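Local coordinates for protein ESSB (Geobacillus thermodenitrificans, PDB 4ANO) that is an integral membrane component of the type VII secretion system, represented here by its cytoplasmic fragment, probably of kinase-like fold, and probably self-associates, at residues V44-D49 with R54-S59; T83-I88 with A203-K208; R89-L94 with A154-E159. One frame throughout, in Å; residues are numbered along the deposited sequence.

Contact 1. Residues V44-D49 with R54-S59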
# COMPACT_ATOMS: atom_id res chain seq x y z
N VAL A 44 11.83 -12.37 -10.74
CA VAL A 44 11.58 -12.29 -9.29
C VAL A 44 10.09 -11.93 -9.01
O VAL A 44 9.59 -12.21 -7.94
CB VAL A 44 12.55 -11.34 -8.64
CG1 VAL A 44 12.28 -9.84 -9.00
CG2 VAL A 44 12.61 -11.57 -7.14
N LEU A 45 9.39 -11.35 -10.00
CA LEU A 45 8.03 -10.87 -9.76
C LEU A 45 7.11 -12.08 -9.73
O LEU A 45 6.00 -11.94 -9.19
CB LEU A 45 7.58 -9.91 -10.88
CG LEU A 45 8.19 -8.46 -10.79
CD1 LEU A 45 7.59 -7.57 -11.98
CD2 LEU A 45 7.79 -7.85 -9.44
N LYS A 46 7.62 -13.23 -10.21
CA LYS A 46 6.82 -14.50 -10.12
C LYS A 46 6.81 -15.06 -8.68
O LYS A 46 6.06 -16.02 -8.35
CB LYS A 46 7.36 -15.59 -11.06
CG LYS A 46 7.52 -15.28 -12.54
CD LYS A 46 6.22 -15.09 -13.32
CE LYS A 46 5.47 -16.37 -13.50
NZ LYS A 46 4.28 -15.96 -14.24
N GLU A 47 7.65 -14.46 -7.86
CA GLU A 47 7.99 -14.97 -6.55
C GLU A 47 7.81 -13.91 -5.48
O GLU A 47 8.65 -13.73 -4.57
CB GLU A 47 9.41 -15.61 -6.54
CG GLU A 47 9.52 -17.03 -7.20
CD GLU A 47 10.05 -16.96 -8.61
OE1 GLU A 47 9.75 -15.93 -9.25
OE2 GLU A 47 10.78 -17.89 -9.08
N VAL A 48 6.69 -13.20 -5.56
CA VAL A 48 6.44 -12.20 -4.53
C VAL A 48 5.68 -12.84 -3.38
O VAL A 48 6.10 -12.76 -2.24
CB VAL A 48 5.72 -10.97 -5.07
CG1 VAL A 48 5.40 -9.95 -3.93
CG2 VAL A 48 6.59 -10.40 -6.23
N ASP A 49 4.58 -13.48 -3.69
CA ASP A 49 3.76 -13.97 -2.55
C ASP A 49 3.02 -15.14 -3.17
O ASP A 49 2.68 -15.11 -4.29
CB ASP A 49 2.86 -12.85 -1.99
CG ASP A 49 1.70 -12.49 -2.94
OD1 ASP A 49 0.74 -13.27 -3.02
OD2 ASP A 49 1.73 -11.37 -3.56
N ARG A 54 1.23 -13.24 -10.96
CA ARG A 54 1.68 -12.14 -11.82
C ARG A 54 2.25 -12.74 -13.06
O ARG A 54 3.13 -13.58 -12.97
CB ARG A 54 2.76 -11.26 -11.15
CG ARG A 54 2.28 -10.61 -9.88
CD ARG A 54 3.28 -9.62 -9.19
NE ARG A 54 2.75 -9.15 -7.87
CZ ARG A 54 2.42 -9.88 -6.82
NH1 ARG A 54 2.52 -11.24 -6.73
NH2 ARG A 54 1.93 -9.25 -5.78
N ASP A 55 1.70 -12.35 -14.21
CA ASP A 55 2.26 -12.82 -15.47
C ASP A 55 2.94 -11.65 -16.12
O ASP A 55 2.49 -10.54 -15.95
CB ASP A 55 1.16 -13.34 -16.34
CG ASP A 55 0.60 -14.63 -15.78
OD1 ASP A 55 1.41 -15.56 -15.48
OD2 ASP A 55 -0.64 -14.72 -15.68
N ILE A 56 4.06 -11.90 -16.76
CA ILE A 56 4.97 -10.76 -17.19
C ILE A 56 5.19 -11.00 -18.72
O ILE A 56 5.55 -12.08 -19.14
CB ILE A 56 6.33 -10.85 -16.51
CG1 ILE A 56 6.24 -10.52 -15.03
CG2 ILE A 56 7.31 -9.81 -17.08
CD1 ILE A 56 6.17 -11.64 -14.24
N ASP A 57 5.04 -9.96 -19.52
CA ASP A 57 5.36 -10.06 -20.95
C ASP A 57 6.31 -8.95 -21.27
O ASP A 57 5.93 -7.77 -21.22
CB ASP A 57 4.17 -9.86 -21.88
CG ASP A 57 4.55 -10.18 -23.35
OD1 ASP A 57 5.15 -11.27 -23.62
OD2 ASP A 57 4.20 -9.41 -24.24
N VAL A 58 7.56 -9.29 -21.61
CA VAL A 58 8.56 -8.33 -22.07
C VAL A 58 8.56 -8.43 -23.61
O VAL A 58 9.07 -9.41 -24.19
CB VAL A 58 9.95 -8.63 -21.48
CG1 VAL A 58 10.95 -7.63 -21.92
CG2 VAL A 58 9.85 -8.64 -19.92
N SER A 59 7.98 -7.44 -24.25
CA SER A 59 7.95 -7.36 -25.73
C SER A 59 9.05 -6.38 -26.16
O SER A 59 9.70 -5.75 -25.32
CB SER A 59 6.56 -6.87 -26.13
OG SER A 59 6.34 -5.50 -25.81
O HOH W 1 4.02 -13.45 -8.30
O HOH W 2 4.71 -14.68 -16.71
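Edge strand 53-58 of the antiparallel four-stranded sheet meets the 3-10 turn 44-46 and the loop behind it, with Arg54 and Lys46 reaching across in opposite directions. The Arg54 chain runs extended from CG to NE and brings its guanidinium end-on to Asp49, where one carboxylate oxygen, OD2, takes both bonds, 3.1 Å from Arg54 NH2 and 3.3 Å from Arg54 NH1. That oxygen lies in the guanidinium plane, yet the carboxylate is turned 84° from it. Val48 CB sits over one guanidinium face, near its rim, 3.6 Å from Arg54 NH1, and water 1 joins Arg54 NH1 to Leu45 O. Strand 53-58 is an outermost strand of the sheet, beside 62-68, and residues 44-49 of the loop before it pack on its side chains; Arg54 NE donates to Leu126 O, while Asp49 OD1 is taken by Ile52 N. Lys46, bent at chi2 and chi3 (-68° and -71°), curls over so that its NZ donates to Arg54 O at 2.9 Å and forms a salt bridge with Asp55 OD1 at 3.2 Å. Asp55 has a second cation in Lys68. The Lys46 and Ile56 side chains slide past each other in opposite directions, Lys46 CD 3.6 Å from Ile56 CD1, and water 2 links Lys46 NZ to Ile56 N.

Contact 2. Residues T83-I88 with A203-K208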
# COMPACT_ATOMS: atom_id res chain seq x y z
N THR A 83 -15.26 -1.93 11.09
CA THR A 83 -14.99 -1.26 12.36
C THR A 83 -13.67 -0.45 12.41
O THR A 83 -12.69 -0.88 11.81
CB THR A 83 -14.96 -2.43 13.36
OG1 THR A 83 -16.27 -2.61 13.93
CG2 THR A 83 -13.96 -2.24 14.41
N LEU A 84 -13.63 0.70 13.11
CA LEU A 84 -12.36 1.41 13.34
C LEU A 84 -11.31 0.46 13.89
O LEU A 84 -10.18 0.43 13.39
CB LEU A 84 -12.52 2.63 14.26
CG LEU A 84 -11.24 3.44 14.49
CD1 LEU A 84 -10.62 3.89 13.14
CD2 LEU A 84 -11.57 4.63 15.33
N LEU A 85 -11.68 -0.38 14.88
CA LEU A 85 -10.73 -1.30 15.51
C LEU A 85 -10.07 -2.25 14.50
O LEU A 85 -8.82 -2.46 14.40
CB LEU A 85 -11.43 -2.14 16.62
CG LEU A 85 -10.55 -3.21 17.30
CD1 LEU A 85 -9.23 -2.73 17.92
CD2 LEU A 85 -11.37 -4.00 18.35
N SER A 86 -10.93 -2.76 13.63
CA SER A 86 -10.47 -3.58 12.55
C SER A 86 -9.53 -2.89 11.53
O SER A 86 -8.57 -3.48 10.99
CB SER A 86 -11.71 -3.87 11.75
OG SER A 86 -11.31 -4.57 10.62
N ARG A 87 -9.93 -1.69 11.14
CA ARG A 87 -9.02 -0.91 10.27
C ARG A 87 -7.66 -0.62 10.90
O ARG A 87 -6.63 -0.61 10.19
CB ARG A 87 -9.74 0.36 9.83
CG ARG A 87 -10.76 0.13 8.70
CD ARG A 87 -12.07 0.94 8.90
NE ARG A 87 -11.93 2.38 9.19
CZ ARG A 87 -12.89 3.11 9.76
NH1 ARG A 87 -14.04 2.55 10.13
NH2 ARG A 87 -12.71 4.42 10.00
N ILE A 88 -7.62 -0.33 12.20
CA ILE A 88 -6.29 -0.03 12.84
C ILE A 88 -5.47 -1.30 12.90
O ILE A 88 -4.23 -1.25 12.74
CB ILE A 88 -6.43 0.48 14.32
CG1 ILE A 88 -7.09 1.84 14.31
CG2 ILE A 88 -4.98 0.55 15.05
CD1 ILE A 88 -7.64 2.17 15.75
N ALA A 203 -10.31 -0.91 24.09
CA ALA A 203 -10.97 -0.69 25.43
C ALA A 203 -12.37 -0.12 25.18
O ALA A 203 -13.36 -0.56 25.82
CB ALA A 203 -10.11 0.24 26.27
N LYS A 204 -12.52 0.77 24.20
CA LYS A 204 -13.85 1.37 23.90
C LYS A 204 -14.88 0.37 23.41
O LYS A 204 -16.01 0.41 23.79
CB LYS A 204 -13.74 2.55 22.92
CG LYS A 204 -13.10 3.82 23.53
CD LYS A 204 -12.90 4.92 22.46
CE LYS A 204 -12.26 6.19 23.04
NZ LYS A 204 -11.87 7.16 21.95
N GLU A 205 -14.47 -0.51 22.50
CA GLU A 205 -15.38 -1.50 21.96
C GLU A 205 -15.78 -2.49 23.03
O GLU A 205 -16.93 -2.86 23.10
CB GLU A 205 -14.69 -2.23 20.79
CG GLU A 205 -14.45 -1.25 19.62
CD GLU A 205 -15.68 -0.96 18.86
OE1 GLU A 205 -16.47 -0.07 19.26
OE2 GLU A 205 -15.84 -1.63 17.80
N ARG A 206 -14.85 -2.85 23.92
CA ARG A 206 -15.18 -3.77 25.03
C ARG A 206 -16.24 -3.18 25.97
O ARG A 206 -17.09 -3.93 26.46
CB ARG A 206 -13.94 -4.25 25.84
CG ARG A 206 -12.88 -4.98 24.94
CD ARG A 206 -11.64 -5.51 25.80
NE ARG A 206 -10.83 -6.36 24.92
CZ ARG A 206 -11.23 -7.58 24.56
NH1 ARG A 206 -12.38 -8.06 25.09
NH2 ARG A 206 -10.47 -8.30 23.72
N ALA A 207 -16.19 -1.86 26.18
CA ALA A 207 -17.11 -1.25 27.13
C ALA A 207 -18.56 -1.43 26.63
O ALA A 207 -19.47 -1.36 27.44
CB ALA A 207 -16.76 0.25 27.34
N LYS A 208 -18.69 -1.65 25.32
CA LYS A 208 -20.01 -1.82 24.67
C LYS A 208 -20.61 -3.22 24.94
O LYS A 208 -21.81 -3.44 24.66
CB LYS A 208 -19.87 -1.66 23.16
CG LYS A 208 -19.54 -0.23 22.72
CD LYS A 208 -19.58 -0.02 21.22
CE LYS A 208 -19.21 1.42 20.92
NZ LYS A 208 -18.72 1.48 19.52
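A bend at chi2 (-77°) in Glu205, whose CG stands anti to its carbonyl carbon, sets the carboxylate beside Thr83, while Leu85, with CG anti to the backbone nitrogen (chi1 176°), brings its CD2 branch to the same glutamate. The two meetings are loose. In the Thr83 conformer described, and so with some doubt, Glu205 OE2 is 3.9 Å from the methyl CG2 of Thr83, the two side chains coming from opposite directions; Leu85 CD2 lies 4.3 Å from the aliphatic CG of Glu205. The acid therefore presents its methylene to the leucine and one oxygen to the end of the threonine, near both CG2 and OG1. Its other oxygen, OE1, is held from within its own segment: Lys208 NZ donates to Glu205 OE1 at 2.7 Å, nearly along the C-O bond, a salt bridge that restrains the carboxylate and would probably offset its charge. With an alanine in place of Glu205, the Lys208 ammonium would probably be left without this mate and a gap would be likely to open beside Leu85. Leu85 also touches Val198, and Ile88 rests on Trp197 and Val198, so the apolar contact continues back along helix 187-207. Thr83 occupies the N-cap position of helix 84-98, though its side chain makes no capping bond. This is the thin outer end of a helix-helix interface, where the start of helix 84-98 meets the C-terminal part of the long helix 187-207 at the protein surface.

Contact 3. Residues R89-L94 with A154-E159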
# COMPACT_ATOMS: atom_id res chain seq x y z
N ARG A 89 -6.12 -2.47 13.05
CA ARG A 89 -5.34 -3.72 13.13
C ARG A 89 -4.75 -3.97 11.77
O ARG A 89 -3.60 -4.43 11.68
CB ARG A 89 -6.20 -4.91 13.60
CG ARG A 89 -6.23 -5.02 15.17
CD ARG A 89 -7.25 -6.09 15.66
NE ARG A 89 -7.45 -6.08 17.14
CZ ARG A 89 -8.53 -6.57 17.77
NH1 ARG A 89 -9.55 -7.11 17.08
NH2 ARG A 89 -8.63 -6.52 19.11
N ALA A 90 -5.56 -3.76 10.71
CA ALA A 90 -5.12 -3.87 9.34
C ALA A 90 -3.92 -2.98 9.01
O ALA A 90 -2.98 -3.41 8.28
CB ALA A 90 -6.28 -3.60 8.35
N ALA A 91 -3.95 -1.78 9.57
CA ALA A 91 -2.92 -0.78 9.34
C ALA A 91 -1.63 -1.21 10.05
O ALA A 91 -0.54 -1.08 9.50
CB ALA A 91 -3.36 0.58 9.84
N ILE A 92 -1.77 -1.79 11.24
CA ILE A 92 -0.60 -2.39 11.90
C ILE A 92 0.09 -3.51 11.12
O ILE A 92 1.33 -3.50 10.98
CB ILE A 92 -0.98 -2.82 13.38
CG1 ILE A 92 -1.34 -1.56 14.21
CG2 ILE A 92 0.13 -3.62 14.01
CD1 ILE A 92 -1.87 -1.87 15.64
N HIS A 93 -0.67 -4.43 10.57
CA HIS A 93 -0.10 -5.44 9.70
C HIS A 93 0.57 -4.83 8.48
O HIS A 93 1.62 -5.29 8.08
CB HIS A 93 -1.17 -6.40 9.17
CG HIS A 93 -1.89 -7.18 10.22
ND1 HIS A 93 -3.26 -7.37 10.18
CD2 HIS A 93 -1.46 -7.84 11.33
CE1 HIS A 93 -3.64 -8.10 11.22
NE2 HIS A 93 -2.57 -8.38 11.94
N LEU A 94 -0.02 -3.81 7.88
CA LEU A 94 0.63 -3.09 6.77
C LEU A 94 1.98 -2.52 7.16
O LEU A 94 3.00 -2.71 6.47
CB LEU A 94 -0.29 -1.94 6.25
CG LEU A 94 0.37 -1.11 5.13
CD1 LEU A 94 0.64 -1.89 3.87
CD2 LEU A 94 -0.62 0.05 4.75
N ALA A 154 -5.75 7.23 5.51
CA ALA A 154 -6.89 6.96 4.64
C ALA A 154 -7.70 5.72 5.11
O ALA A 154 -8.92 5.70 4.97
CB ALA A 154 -6.45 6.77 3.23
N LEU A 155 -7.04 4.72 5.65
CA LEU A 155 -7.74 3.51 6.06
C LEU A 155 -8.47 3.68 7.43
O LEU A 155 -9.57 3.12 7.60
CB LEU A 155 -6.72 2.40 6.15
CG LEU A 155 -7.20 1.01 6.55
CD1 LEU A 155 -8.20 0.58 5.49
CD2 LEU A 155 -6.04 0.05 6.61
N THR A 156 -7.85 4.42 8.34
CA THR A 156 -8.25 4.47 9.76
C THR A 156 -9.12 5.67 10.03
O THR A 156 -10.30 5.53 10.15
CB THR A 156 -7.03 4.44 10.72
OG1 THR A 156 -6.14 5.54 10.43
CG2 THR A 156 -6.25 3.13 10.55
N GLU A 157 -8.51 6.84 10.17
CA GLU A 157 -9.20 8.13 10.31
C GLU A 157 -10.21 8.32 9.19
O GLU A 157 -11.40 8.60 9.43
CB GLU A 157 -8.19 9.26 10.25
CG GLU A 157 -8.78 10.64 10.54
CD GLU A 157 -8.29 11.23 11.87
OE1 GLU A 157 -8.34 10.55 12.93
OE2 GLU A 157 -7.86 12.41 11.83
N GLY A 158 -9.71 8.16 7.97
CA GLY A 158 -10.45 8.24 6.76
C GLY A 158 -11.29 9.51 6.54
O GLY A 158 -12.40 9.42 6.02
N GLU A 159 -10.79 10.68 6.94
CA GLU A 159 -11.57 11.89 6.67
C GLU A 159 -11.13 12.59 5.38
O GLU A 159 -11.73 13.58 4.96
CB GLU A 159 -11.59 12.84 7.87
CG GLU A 159 -12.72 13.90 7.81
CD GLU A 159 -14.12 13.33 8.01
OE1 GLU A 159 -14.27 12.32 8.73
OE2 GLU A 159 -15.09 13.89 7.44
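Leu155 and Thr156 bring methyl groups against the two alanines, Ala90 and Ala91, on one side of helix 84-98. The CD2 branch of Leu155 does most of the touching: it lies 4.1 Å from Ala90 CB and 4.2 Å from Ala91 CB, and equally approaches the backbone, with Leu155 CD2 4.1 Å from Ala91 N. Since each alanine offers only a CB, the leucine methyl can come down onto the helix backbone between them, where the nearest CA atoms, those of Ala91 and Leu155, are 7.2 Å apart. The leucine reaches this spot with CG anti to its backbone nitrogen (chi1 -180°). Beside it, Thr156 CG2 meets Ala91 CB at 3.9 Å. With CG2 anti to the carbonyl carbon, the threonine methyl meets Ala91 of helix 84-98, while OG1 (chi1 57°) bonds back to Val152 O in the preceding helical turn; one branch thus serves the apolar contact and the other ties the residue back to helix 141-155, which it follows.

Farther out, Val152 also packs on Ala91, and Trp197 of helix 187-207 touches Thr156. The chain then turns away at Gly158, whose positive phi favours glycine and where a side chain would crowd Ala154 O; Gly158 O in turn accepts from Arg80 NH2. All four touching residues are buried. The result is packing of the C-terminal end of helix 141-155, and the residue after it, on an alanine patch in the middle of helix 84-98, in the interior of the domain.

In the fold
Contacts 2 and 3 share helix 84-98 and form one continuous region, their centres 13 Å apart on the same side of the chain's centre. Arg87, in the segment 83-88, joins them: its NH2 lies 2.7 Å from Thr156 O and its NE 2.9 Å from Leu155 O, both probable hydrogen bonds to the end of helix 141-155. Helix 84-98 is thus flanked by helix 141-155 in the buried contact 3 and by helix 187-207 in the surface contact 2. Contact 1 belongs to the sheet on the opposite side of the chain's centre, its centre about 39 Å from that of contact 2 and 28 Å from that of contact 3.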